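Local atomic coordinates of MW1564 protein (Staphylococcus aureus, PDB entry 3NTV), a protein that probably transfers a methyl group from S-adenosylmethionine to a hydroxyl of its substrate, as a putative caffeoyl-CoA O-methyltransferase with a Rossmann-like fold. Residues L62-I67 / M87-I92; N71-L76 / S93-V98; T99-N104 / G129-Q134. All coordinates share one frame; numbering follows the deposited sequence. Where two conformers were deposited one is given.

Interaction 1 (L62-I67 / M87-I92)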
loop_
_atom_site.group_PDB
_atom_site.type_symbol
_atom_site.label_atom_id
_atom_site.label_comp_id
_atom_site.label_asym_id
_atom_site.label_seq_id
_atom_site.Cartn_x
_atom_site.Cartn_y
_atom_site.Cartn_z
ATOM N N LEU A 62 0.646 -3.420 5.909
ATOM C CA LEU A 62 0.100 -3.295 4.569
ATOM C C LEU A 62 -0.077 -4.689 3.941
ATOM O O LEU A 62 -1.131 -4.965 3.358
ATOM C CB LEU A 62 1.007 -2.439 3.662
ATOM C CG LEU A 62 0.623 -2.428 2.160
ATOM C CD1 LEU A 62 -0.799 -1.851 1.931
ATOM C CD2 LEU A 62 1.600 -1.548 1.384
ATOM N N ILE A 63 0.940 -5.558 4.071
ATOM C CA ILE A 63 0.873 -6.916 3.478
ATOM C C ILE A 63 -0.276 -7.711 4.113
ATOM O O ILE A 63 -1.008 -8.399 3.405
ATOM C CB ILE A 63 2.225 -7.652 3.594
ATOM C CG1 ILE A 63 3.337 -6.913 2.783
ATOM C CG2 ILE A 63 2.073 -9.087 3.059
ATOM C CD1 ILE A 63 4.767 -7.398 3.166
ATOM N N LYS A 64 -0.473 -7.571 5.443
ATOM C CA LYS A 64 -1.578 -8.229 6.145
ATOM C C LYS A 64 -2.913 -7.747 5.536
ATOM O O LYS A 64 -3.815 -8.547 5.351
ATOM C CB LYS A 64 -1.507 -7.925 7.641
ATOM C CG LYS A 64 -0.297 -8.606 8.296
ATOM C CD LYS A 64 -0.252 -8.409 9.799
ATOM C CE LYS A 64 -1.259 -9.234 10.571
ATOM N NZ LYS A 64 -1.055 -9.030 12.040
ATOM N N GLN A 65 -3.026 -6.436 5.204
ATOM C CA GLN A 65 -4.225 -5.887 4.591
ATOM C C GLN A 65 -4.437 -6.488 3.187
ATOM O O GLN A 65 -5.560 -6.788 2.811
ATOM C CB GLN A 65 -4.130 -4.346 4.544
ATOM C CG GLN A 65 -5.462 -3.651 4.349
ATOM C CD GLN A 65 -6.193 -3.354 5.646
ATOM O OE1 GLN A 65 -6.506 -2.204 5.953
ATOM N NE2 GLN A 65 -6.519 -4.375 6.422
ATOM N N LEU A 66 -3.340 -6.684 2.428
ATOM C CA LEU A 66 -3.418 -7.271 1.081
ATOM C C LEU A 66 -3.899 -8.723 1.182
ATOM O O LEU A 66 -4.696 -9.155 0.359
ATOM C CB LEU A 66 -2.042 -7.204 0.388
ATOM C CG LEU A 66 -1.482 -5.791 0.139
ATOM C CD1 LEU A 66 -0.094 -5.844 -0.480
ATOM C CD2 LEU A 66 -2.389 -4.999 -0.722
ATOM N N ILE A 67 -3.444 -9.461 2.211
ATOM C CA ILE A 67 -3.868 -10.840 2.452
ATOM C C ILE A 67 -5.394 -10.854 2.692
ATOM O O ILE A 67 -6.108 -11.651 2.094
ATOM C CB ILE A 67 -3.067 -11.437 3.643
ATOM C CG1 ILE A 67 -1.646 -11.794 3.202
ATOM C CG2 ILE A 67 -3.778 -12.675 4.258
ATOM C CD1 ILE A 67 -0.654 -11.936 4.369
HETATM N N MSE A 87 4.617 -16.005 10.995
HETATM C CA MSE A 87 3.624 -16.094 12.069
HETATM C C MSE A 87 2.619 -14.954 12.016
HETATM O O MSE A 87 1.436 -15.182 12.230
HETATM C CB MSE A 87 4.298 -16.162 13.429
HETATM C CG MSE A 87 5.128 -17.425 13.586
HETATM SE SE MSE A 87 5.921 -17.562 15.360
HETATM C CE MSE A 87 7.085 -16.088 15.246
ATOM N N GLN A 88 3.069 -13.735 11.638
ATOM C CA GLN A 88 2.148 -12.610 11.505
ATOM C C GLN A 88 1.105 -12.902 10.425
ATOM O O GLN A 88 -0.075 -12.661 10.635
ATOM C CB GLN A 88 2.916 -11.304 11.221
ATOM C CG GLN A 88 3.642 -10.760 12.456
ATOM C CD GLN A 88 2.733 -10.010 13.410
ATOM O OE1 GLN A 88 1.518 -10.089 13.335
ATOM N NE2 GLN A 88 3.309 -9.238 14.323
ATOM N N PHE A 89 1.526 -13.496 9.299
ATOM C CA PHE A 89 0.571 -13.834 8.235
ATOM C C PHE A 89 -0.360 -14.967 8.683
ATOM O O PHE A 89 -1.566 -14.887 8.452
ATOM C CB PHE A 89 1.300 -14.245 6.944
ATOM C CG PHE A 89 2.257 -13.221 6.357
ATOM C CD1 PHE A 89 2.050 -11.861 6.547
ATOM C CD2 PHE A 89 3.333 -13.621 5.575
ATOM C CE1 PHE A 89 2.911 -10.915 5.969
ATOM C CE2 PHE A 89 4.198 -12.677 5.016
ATOM C CZ PHE A 89 3.979 -11.334 5.224
ATOM N N ALA A 90 0.200 -16.023 9.306
ATOM C CA ALA A 90 -0.605 -17.159 9.766
ATOM C C ALA A 90 -1.608 -16.735 10.845
ATOM O O ALA A 90 -2.688 -17.323 10.933
ATOM C CB ALA A 90 0.299 -18.256 10.303
ATOM N N SER A 91 -1.273 -15.670 11.623
ATOM C CA SER A 91 -2.160 -15.184 12.687
ATOM C C SER A 91 -3.462 -14.595 12.184
ATOM O O SER A 91 -4.410 -14.439 12.966
ATOM C CB SER A 91 -1.430 -14.208 13.610
ATOM O OG SER A 91 -1.322 -12.932 12.994
ATOM N N ILE A 92 -3.518 -14.213 10.887
ATOM C CA ILE A 92 -4.721 -13.606 10.325
ATOM C C ILE A 92 -5.938 -14.552 10.279
ATOM O O ILE A 92 -7.081 -14.137 10.558
ATOM C CB ILE A 92 -4.415 -12.981 8.937
ATOM C CG1 ILE A 92 -3.335 -11.906 9.042
ATOM C CG2 ILE A 92 -5.709 -12.452 8.249
ATOM C CD1 ILE A 92 -2.713 -11.537 7.629
HETATM O O HOH W 1 -3.121 -10.691 12.987
#

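Interaction 2 (N71-L76 / S93-V98)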
loop_
_atom_site.group_PDB
_atom_site.type_symbol
_atom_site.label_atom_id
_atom_site.label_comp_id
_atom_site.label_asym_id
_atom_site.label_seq_id
_atom_site.Cartn_x
_atom_site.Cartn_y
_atom_site.Cartn_z
ATOM N N ASN A 71 -8.084 -12.472 0.035
ATOM C CA ASN A 71 -8.439 -13.766 0.642
ATOM C C ASN A 71 -7.295 -14.750 0.418
ATOM O O ASN A 71 -7.506 -15.903 0.014
ATOM C CB ASN A 71 -9.783 -14.299 0.105
ATOM C CG ASN A 71 -10.960 -13.475 0.558
ATOM O OD1 ASN A 71 -11.319 -13.455 1.739
ATOM N ND2 ASN A 71 -11.580 -12.772 -0.371
ATOM N N VAL A 72 -6.063 -14.269 0.652
ATOM C CA VAL A 72 -4.874 -15.088 0.478
ATOM C C VAL A 72 -4.890 -16.234 1.466
ATOM O O VAL A 72 -5.115 -16.034 2.657
ATOM C CB VAL A 72 -3.615 -14.193 0.647
ATOM C CG1 VAL A 72 -2.340 -15.020 0.820
ATOM C CG2 VAL A 72 -3.478 -13.247 -0.537
ATOM N N LYS A 73 -4.644 -17.455 0.953
ATOM C CA LYS A 73 -4.611 -18.642 1.783
ATOM C C LYS A 73 -3.223 -19.273 1.797
ATOM O O LYS A 73 -2.798 -19.733 2.845
ATOM C CB LYS A 73 -5.654 -19.685 1.310
ATOM C CG LYS A 73 -7.123 -19.197 1.379
ATOM C CD LYS A 73 -7.529 -18.714 2.755
ATOM C CE LYS A 73 -8.954 -18.201 2.741
ATOM N NZ LYS A 73 -9.315 -17.565 4.035
ATOM N N ASN A 74 -2.542 -19.343 0.637
ATOM C CA ASN A 74 -1.241 -20.013 0.547
ATOM C C ASN A 74 -0.180 -19.009 0.213
ATOM O O ASN A 74 -0.238 -18.368 -0.841
ATOM C CB ASN A 74 -1.281 -21.101 -0.541
ATOM C CG ASN A 74 -2.099 -22.323 -0.191
ATOM O OD1 ASN A 74 -2.277 -22.691 0.977
ATOM N ND2 ASN A 74 -2.477 -23.070 -1.216
ATOM N N ILE A 75 0.816 -18.884 1.106
ATOM C CA ILE A 75 1.910 -17.925 0.927
ATOM C C ILE A 75 3.237 -18.653 0.795
ATOM O O ILE A 75 3.503 -19.580 1.559
ATOM C CB ILE A 75 1.954 -16.929 2.121
ATOM C CG1 ILE A 75 0.615 -16.168 2.245
ATOM C CG2 ILE A 75 3.115 -15.936 2.021
ATOM C CD1 ILE A 75 0.397 -15.537 3.612
ATOM N N LEU A 76 4.107 -18.156 -0.096
ATOM C CA LEU A 76 5.479 -18.666 -0.224
ATOM C C LEU A 76 6.397 -17.504 0.087
ATOM O O LEU A 76 6.289 -16.455 -0.553
ATOM C CB LEU A 76 5.749 -19.192 -1.653
ATOM C CG LEU A 76 7.202 -19.646 -1.939
ATOM C CD1 LEU A 76 7.587 -20.828 -1.075
ATOM C CD2 LEU A 76 7.344 -20.037 -3.417
ATOM N N SER A 93 -5.700 -15.820 9.910
ATOM C CA SER A 93 -6.763 -16.796 9.764
ATOM C C SER A 93 -6.199 -18.199 9.948
ATOM O O SER A 93 -5.063 -18.461 9.539
ATOM C CB SER A 93 -7.381 -16.664 8.371
ATOM O OG SER A 93 -8.565 -17.430 8.231
ATOM N N ASP A 94 -6.979 -19.105 10.566
ATOM C CA ASP A 94 -6.493 -20.488 10.773
ATOM C C ASP A 94 -6.339 -21.260 9.472
ATOM O O ASP A 94 -5.686 -22.299 9.467
ATOM C CB ASP A 94 -7.425 -21.282 11.717
ATOM C CG ASP A 94 -7.559 -20.737 13.127
ATOM O OD1 ASP A 94 -6.608 -20.069 13.604
ATOM O OD2 ASP A 94 -8.596 -21.012 13.772
ATOM N N ASP A 95 -6.930 -20.786 8.382
ATOM C CA ASP A 95 -6.793 -21.475 7.094
ATOM C C ASP A 95 -5.602 -20.983 6.247
ATOM O O ASP A 95 -5.432 -21.417 5.098
ATOM C CB ASP A 95 -8.106 -21.456 6.300
ATOM C CG ASP A 95 -8.675 -20.094 5.987
ATOM O OD1 ASP A 95 -7.999 -19.085 6.276
ATOM O OD2 ASP A 95 -9.791 -20.036 5.423
ATOM N N ILE A 96 -4.777 -20.090 6.808
ATOM C CA ILE A 96 -3.601 -19.609 6.060
ATOM C C ILE A 96 -2.458 -20.577 6.233
ATOM O O ILE A 96 -2.197 -21.047 7.338
ATOM C CB ILE A 96 -3.203 -18.166 6.452
ATOM C CG1 ILE A 96 -4.225 -17.190 5.838
ATOM C CG2 ILE A 96 -1.752 -17.792 5.988
ATOM C CD1 ILE A 96 -4.181 -15.793 6.412
ATOM N N HIS A 97 -1.770 -20.852 5.138
ATOM C CA HIS A 97 -0.580 -21.688 5.116
ATOM C C HIS A 97 0.586 -20.831 4.662
ATOM O O HIS A 97 0.471 -20.141 3.659
ATOM C CB HIS A 97 -0.750 -22.866 4.116
ATOM C CG HIS A 97 0.567 -23.518 3.790
ATOM N ND1 HIS A 97 1.130 -24.454 4.637
ATOM C CD2 HIS A 97 1.461 -23.219 2.810
ATOM C CE1 HIS A 97 2.319 -24.739 4.122
ATOM N NE2 HIS A 97 2.568 -24.003 3.030
ATOM N N VAL A 98 1.752 -20.977 5.305
ATOM C CA VAL A 98 2.948 -20.274 4.857
ATOM C C VAL A 98 4.069 -21.303 4.677
ATOM O O VAL A 98 4.358 -22.071 5.605
ATOM C CB VAL A 98 3.407 -19.176 5.857
ATOM C CG1 VAL A 98 4.637 -18.426 5.313
ATOM C CG2 VAL A 98 2.271 -18.196 6.174
HETATM O O HOH W 2 -4.200 -22.731 3.035
#

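Interaction 3 (T99-N104 / G129-Q134)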
loop_
_atom_site.group_PDB
_atom_site.type_symbol
_atom_site.label_atom_id
_atom_site.label_comp_id
_atom_site.label_asym_id
_atom_site.label_seq_id
_atom_site.Cartn_x
_atom_site.Cartn_y
_atom_site.Cartn_z
ATOM N N THR A 99 4.695 -21.302 3.496
ATOM C CA THR A 99 5.902 -22.069 3.233
ATOM C C THR A 99 7.031 -21.025 3.222
ATOM O O THR A 99 6.950 -20.037 2.469
ATOM C CB THR A 99 5.830 -22.848 1.917
ATOM O OG1 THR A 99 4.926 -23.940 2.095
ATOM C CG2 THR A 99 7.189 -23.463 1.542
ATOM N N THR A 100 8.057 -21.238 4.072
ATOM C CA THR A 100 9.202 -20.326 4.158
ATOM C C THR A 100 10.497 -21.070 3.864
ATOM O O THR A 100 10.799 -22.065 4.527
ATOM C CB THR A 100 9.262 -19.625 5.536
ATOM O OG1 THR A 100 7.988 -19.099 5.872
ATOM C CG2 THR A 100 10.258 -18.484 5.559
ATOM N N ILE A 101 11.261 -20.581 2.875
ATOM C CA ILE A 101 12.552 -21.178 2.509
ATOM C C ILE A 101 13.632 -20.378 3.208
ATOM O O ILE A 101 13.668 -19.145 3.075
ATOM C CB ILE A 101 12.769 -21.202 0.973
ATOM C CG1 ILE A 101 11.612 -21.933 0.237
ATOM C CG2 ILE A 101 14.176 -21.768 0.598
ATOM C CD1 ILE A 101 11.613 -21.744 -1.329
ATOM N N GLU A 102 14.557 -21.071 3.882
ATOM C CA GLU A 102 15.663 -20.409 4.546
ATOM C C GLU A 102 16.886 -21.309 4.559
ATOM O O GLU A 102 16.785 -22.497 4.864
ATOM C CB GLU A 102 15.279 -19.950 5.970
ATOM C CG GLU A 102 16.354 -19.119 6.687
ATOM C CD GLU A 102 17.019 -17.990 5.916
ATOM O OE1 GLU A 102 16.295 -17.142 5.342
ATOM O OE2 GLU A 102 18.271 -17.956 5.880
ATOM N N ARG A 103 18.051 -20.733 4.216
ATOM C CA ARG A 103 19.282 -21.522 4.202
ATOM C C ARG A 103 20.138 -21.372 5.455
ATOM O O ARG A 103 20.938 -22.270 5.741
ATOM C CB ARG A 103 20.110 -21.233 2.940
ATOM C CG ARG A 103 20.713 -19.835 2.854
ATOM C CD ARG A 103 21.787 -19.818 1.790
ATOM N NE ARG A 103 22.580 -18.592 1.835
ATOM C CZ ARG A 103 23.738 -18.428 1.202
ATOM N NH1 ARG A 103 24.252 -19.416 0.475
ATOM N NH2 ARG A 103 24.394 -17.281 1.296
ATOM N N ASN A 104 20.034 -20.232 6.165
ATOM C CA ASN A 104 20.872 -19.975 7.342
ATOM C C ASN A 104 20.440 -20.787 8.552
ATOM O O ASN A 104 19.329 -20.609 9.055
ATOM C CB ASN A 104 20.949 -18.470 7.637
ATOM C CG ASN A 104 21.884 -18.084 8.756
ATOM O OD1 ASN A 104 21.624 -18.338 9.932
ATOM N ND2 ASN A 104 22.961 -17.398 8.419
ATOM N N GLY A 129 17.318 -24.869 3.233
ATOM C CA GLY A 129 18.225 -24.960 2.104
ATOM C C GLY A 129 18.278 -23.717 1.254
ATOM O O GLY A 129 17.563 -22.735 1.495
ATOM N N ASN A 130 19.138 -23.767 0.242
ATOM C CA ASN A 130 19.333 -22.673 -0.684
ATOM C C ASN A 130 18.122 -22.560 -1.631
ATOM O O ASN A 130 17.709 -23.553 -2.229
ATOM C CB ASN A 130 20.609 -22.926 -1.461
ATOM C CG ASN A 130 21.022 -21.747 -2.256
ATOM O OD1 ASN A 130 20.337 -21.332 -3.188
ATOM N ND2 ASN A 130 22.134 -21.174 -1.883
ATOM N N ALA A 131 17.543 -21.350 -1.742
ATOM C CA ALA A 131 16.349 -21.128 -2.557
ATOM C C ALA A 131 16.521 -21.369 -4.044
ATOM O O ALA A 131 15.533 -21.500 -4.759
ATOM C CB ALA A 131 15.748 -19.753 -2.282
ATOM N N LEU A 132 17.773 -21.512 -4.528
ATOM C CA LEU A 132 17.933 -21.868 -5.928
ATOM C C LEU A 132 17.447 -23.300 -6.202
ATOM O O LEU A 132 17.091 -23.612 -7.345
ATOM C CB LEU A 132 19.419 -21.755 -6.326
ATOM C CG LEU A 132 19.943 -20.329 -6.533
ATOM C CD1 LEU A 132 21.468 -20.332 -6.743
ATOM C CD2 LEU A 132 19.274 -19.673 -7.729
ATOM N N GLU A 133 17.432 -24.166 -5.170
ATOM C CA GLU A 133 17.140 -25.599 -5.361
ATOM C C GLU A 133 15.911 -26.163 -4.677
ATOM O O GLU A 133 15.804 -27.394 -4.544
ATOM C CB GLU A 133 18.341 -26.425 -4.904
ATOM C CG GLU A 133 19.672 -25.952 -5.440
ATOM C CD GLU A 133 20.845 -26.806 -4.997
ATOM O OE1 GLU A 133 20.955 -27.125 -3.790
ATOM O OE2 GLU A 133 21.674 -27.137 -5.869
ATOM N N GLN A 134 14.981 -25.298 -4.225
ATOM C CA GLN A 134 13.824 -25.808 -3.486
ATOM C C GLN A 134 12.522 -25.984 -4.248
ATOM O O GLN A 134 11.523 -26.345 -3.626
ATOM C CB GLN A 134 13.581 -24.989 -2.196
ATOM C CG GLN A 134 14.789 -24.834 -1.276
ATOM C CD GLN A 134 15.481 -26.131 -0.949
ATOM O OE1 GLN A 134 14.837 -27.162 -0.683
ATOM N NE2 GLN A 134 16.818 -26.106 -0.977
HETATM O O HOH W 3 23.755 -22.245 0.297
#

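Interaction 1 (L62-I67 / M87-I92)
K64 on helix 57-70 and F89 on helix 84-90 mark the closest approach of the two backbones, with CA atoms 6.4 Å apart, and side chains fill the gap between the helices. I63 and I67, one helical turn apart, both lean obliquely on the same side of the F89 ring. I63 brings CG2 to within 3.5 Å of F89 CE1, while the I67 side chain runs at about a right angle to that of F89 and sets CD1 3.5 Å from F89 CD1. CG of K64 lies at the ring edge. I92 extends CD1 to I67 CG2 at 3.7 Å, and its CG1 lies beside K64 CE. The lysine chain is straight except for a bend at chi3 (74°), which lets it pass over I92 and still turn its ammonium toward Q88. K64 NZ donates to Q88 OE1 over 3.1 Å, tilted 33° from the carbonyl plane, and a water accepts from K64 NZ and donates to S91 OG. That hydroxyl in turn gives its proton to Q88 O at 2.7 Å. Q88 OE1 is also bonded to S38, and I63 and I67 continue onto M145 of the central sheet. The apolar half of the contact thus seals F89 between helix and sheet, whereas an amide oxygen and a water solvate the buried ammonium, which probably carries a positive charge.

Interaction 2 (N71-L76 / S93-V98)
K73 O receives the backbone N-H of H97 at 2.8 Å and almost straight, 174° at the hydrogen, and two residues on I75 N donates to H97 O over 2.9 Å, so both polar backbone atoms of H97 are used. These two bonds set the parallel register, N74 beside H97 and I75 beside V98, where strands 74-78 and 97-102 begin. A CA-H...O contact from I96 CA also falls on K73 O, and another joins V98 CA to I75 O. On the face carrying N74 and H97, OD1 of the asparagine rests 3.5 Å from H97 CB, with its amide plane nearly perpendicular to the imidazole (88°). On the face carrying I75 and V98 the two side chains lie alongside each other, pointing the same way, and I75 CD1 meets both I96 CG2 at 3.9 Å and V98 CG2. Ahead of the strands, K73 reaches the type I turn S93-I96: its NZ forms a salt bridge to D95 OD2 at 2.9 Å, on the syn side of the carboxylate, with a weak second bond to D95 OD1.

What positions these groups lies one shell out. S93 OG donates to D95 OD1 at 2.6 Å, from above the carboxylate plane, and so pins the acid across its own turn. The amide nitrogen of N74 is held by V142 O, H97 NE2 is bonded to T99 OG1, and D144 accepts from the backbone N of both K73 and N74. F89 and I67, from two helices, cover I75. The pairing opens the first beta-alpha-beta unit of the sheet, with helix 84-90 as its crossover. Backbone bonds fix the register, and at the surface the bridge ties K73 to the S93-I96 turn, K73 NZ and S93 OG sharing the D95 carboxylate.

Interaction 3 (T99-N104 / G129-Q134)
G129 N donates to E102 O at 2.9 Å, nearly straight at the hydrogen but from above the carbonyl plane, which ties the end of strand 97-102 to the loop that follows strand 124-128. Apolar packing gathers on I101: its CG2 touches Q134 CG at 3.6 Å and A131 CB at 3.9 Å. R103 CB presses on G129 O, 3.3 Å away. With CG tucked over the backbone (chi1 68°), its extended chain runs beside N130. The guanidinium and amide planes stand 87° apart, and a water accepting from R103 NH1 and N130 ND2, each at 2.9 Å, bridges the two side chains. Within the loop, N130 OD1 takes the N-H of L132, an Asx turn, and N130 O accepts from Q134 NE2 and E133 N on opposite faces of its plane; Q134 OE1 is bonded to N137 ND2. E102 accepts at OE2 from N104 N, the helix-capping residue, and at OE1 from T80 N. Neighbouring parallel strands ending in such loops form the C-terminal edge of a Rossmann-like sheet; in class I methyltransferases an acid at the end of the second strand commonly binds the S-adenosylmethionine ribose, a place consistent with E102.

Overall arrangement
Interactions 1 and 2 alternate along the chain, helix 57-70, strand 74-78, helix 84-90 and strand 97-102 in turn, whereas interaction 3 opens after both have closed. Interactions 1 and 2 touch, their centres about 9 Å apart: F89 CB packs on I75 CD1, and I67 CG2 on I96 CD1. Interaction 3 shares strand 97-102 with interaction 2, but at its other end, about 19 Å away between centres; a probable hydrogen bond from T99 N to I75 O joins them. Interactions 1 and 3 do not touch, their centres being about 21 Å apart. Two helices thus pack at the start of the parallel strands, and the loops at their far end probably border the cofactor site.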